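Local coordinates for receptor-type tyrosine-protein phosphatase C (Rattus norvegicus, PDB 5FN8) that is a leukocyte membrane phosphatase that probably removes phosphate from protein tyrosines and is probably needed for T-cell activation through the antigen receptor, at residues E134-G139 and E164-F169. Residues are numbered along the deposited sequence; the frame is centred on the assembly and turned at random.
Sequences EVKSGG and EFLVYF
Glu134 and Leu166 face each other as a hydrogen-bonded pair on neighbouring antiparallel strands of the four-stranded sheet in a fibronectin type III domain, part of the extracellular region of this receptor. Their backbones exchange two nearly straight bonds, Glu134 N to Leu166 O at 2.9 Å and Leu166 N to Glu134 O. Lys136 and Glu164 form the next such pair, and Val135 with Phe165 makes the non-hydrogen-bonded pair between them.

From CB to its tip, Glu134 runs out over this face of the sheet. CB sits 4.2 Å from Leu166 CB. With CG anti to the carbonyl carbon (chi1 -75°), the chain heads toward Tyr168, and CG comes 4.0 Å from Tyr168 CE1. CD lies near Tyr168 CE1 and OH, and OE1, at the ring edge, accepts a hydrogen bond from Tyr168 OH at 3.1 Å. That hydroxyl approaches from above the carboxylate, whose plane stands 85° from the ring. Lys136 NZ approaches the same OE1 in a long salt bridge of 3.8 Å, which would probably add to the hold on this oxygen.

The aliphatic stem of Lys136 crosses Leu166 at about a right angle, with CD 3.9 Å from Leu166 CD1, while its CB packs on Glu164 CG. Across the sheet, on the face turned to the domain core, Val135 and Phe165 lie side by side; Val116, from the facing strand 114-119, packs on Phe165. Beyond the lysine, Ser137 OG is hydrogen-bonded to Asp162 O. The two methyls of Val135 meet neighbouring ring carbons: CG1 is near Phe165 CE2, and CG2 lies 3.8 Å from Phe165 CD2.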
# COMPACT_ATOMS: atom_id res chain seq x y z
N GLU B 134 6.38 -1.42 25.58
CA GLU B 134 7.30 -1.25 26.70
C GLU B 134 6.79 -0.15 27.59
O GLU B 134 6.38 0.92 27.12
CB GLU B 134 8.67 -0.85 26.23
CG GLU B 134 9.43 -1.98 25.60
CD GLU B 134 10.89 -1.64 25.48
OE1 GLU B 134 11.26 -0.48 25.17
OE2 GLU B 134 11.69 -2.57 25.71
N VAL B 135 6.82 -0.40 28.88
CA VAL B 135 6.39 0.57 29.87
C VAL B 135 7.62 0.93 30.69
O VAL B 135 8.30 0.06 31.22
CB VAL B 135 5.20 0.07 30.74
CG1 VAL B 135 4.76 1.15 31.74
CG2 VAL B 135 4.03 -0.39 29.86
N LYS B 136 7.93 2.24 30.75
CA LYS B 136 9.10 2.73 31.47
C LYS B 136 8.75 3.77 32.53
O LYS B 136 7.76 4.48 32.40
CB LYS B 136 10.16 3.27 30.48
CG LYS B 136 10.80 2.19 29.62
CD LYS B 136 11.88 2.75 28.73
CE LYS B 136 12.49 1.67 27.90
NZ LYS B 136 13.39 2.24 26.86
N SER B 137 9.58 3.87 33.57
CA SER B 137 9.47 4.87 34.62
C SER B 137 10.91 5.21 35.01
O SER B 137 11.67 4.31 35.32
CB SER B 137 8.70 4.33 35.83
OG SER B 137 8.41 5.41 36.69
N GLY B 138 11.28 6.49 34.87
CA GLY B 138 12.64 6.98 35.12
C GLY B 138 13.70 6.31 34.25
O GLY B 138 14.82 6.05 34.71
N GLY B 139 13.30 5.95 33.03
CA GLY B 139 14.14 5.26 32.07
C GLY B 139 14.30 3.76 32.29
O GLY B 139 14.95 3.10 31.48
N GLU B 164 6.27 6.26 30.64
CA GLU B 164 6.35 6.39 29.19
C GLU B 164 5.96 5.08 28.57
O GLU B 164 6.25 4.00 29.11
CB GLU B 164 7.64 7.04 28.61
CG GLU B 164 8.98 6.41 28.97
CD GLU B 164 10.15 6.62 28.01
OE1 GLU B 164 9.91 6.95 26.82
OE2 GLU B 164 11.31 6.41 28.43
N PHE B 165 5.18 5.17 27.49
CA PHE B 165 4.67 4.02 26.76
C PHE B 165 5.25 4.06 25.38
O PHE B 165 5.13 5.08 24.70
CB PHE B 165 3.12 3.99 26.79
CG PHE B 165 2.58 3.94 28.21
CD1 PHE B 165 2.45 5.10 28.96
CD2 PHE B 165 2.21 2.74 28.79
CE1 PHE B 165 2.00 5.06 30.28
CE2 PHE B 165 1.73 2.69 30.10
CZ PHE B 165 1.64 3.85 30.85
N LEU B 166 5.95 2.99 25.01
CA LEU B 166 6.62 2.85 23.73
C LEU B 166 6.03 1.66 23.02
O LEU B 166 6.17 0.54 23.50
CB LEU B 166 8.12 2.63 23.95
CG LEU B 166 8.92 3.70 24.69
CD1 LEU B 166 8.97 3.42 26.22
CD2 LEU B 166 10.35 3.72 24.19
N VAL B 167 5.31 1.89 21.91
CA VAL B 167 4.71 0.86 21.07
C VAL B 167 5.55 0.70 19.81
O VAL B 167 5.80 1.69 19.14
CB VAL B 167 3.22 1.08 20.71
CG1 VAL B 167 2.69 -0.09 19.84
CG2 VAL B 167 2.37 1.22 21.95
N TYR B 168 6.05 -0.53 19.54
CA TYR B 168 6.81 -0.88 18.33
C TYR B 168 5.99 -1.91 17.58
O TYR B 168 5.31 -2.74 18.20
CB TYR B 168 8.14 -1.60 18.64
CG TYR B 168 9.05 -0.92 19.63
CD1 TYR B 168 8.73 -0.91 21.00
CD2 TYR B 168 10.25 -0.35 19.23
CE1 TYR B 168 9.58 -0.30 21.92
CE2 TYR B 168 11.12 0.24 20.16
CZ TYR B 168 10.78 0.26 21.50
OH TYR B 168 11.66 0.82 22.37
N PHE B 169 6.10 -1.90 16.26
CA PHE B 169 5.48 -2.91 15.41
C PHE B 169 6.54 -3.93 15.09
O PHE B 169 7.67 -3.56 14.77
CB PHE B 169 4.95 -2.30 14.11
CG PHE B 169 4.10 -3.27 13.31
CD1 PHE B 169 2.76 -3.48 13.64
CD2 PHE B 169 4.60 -3.89 12.18
CE1 PHE B 169 1.96 -4.33 12.86
CE2 PHE B 169 3.81 -4.75 11.43
CZ PHE B 169 2.49 -4.95 11.77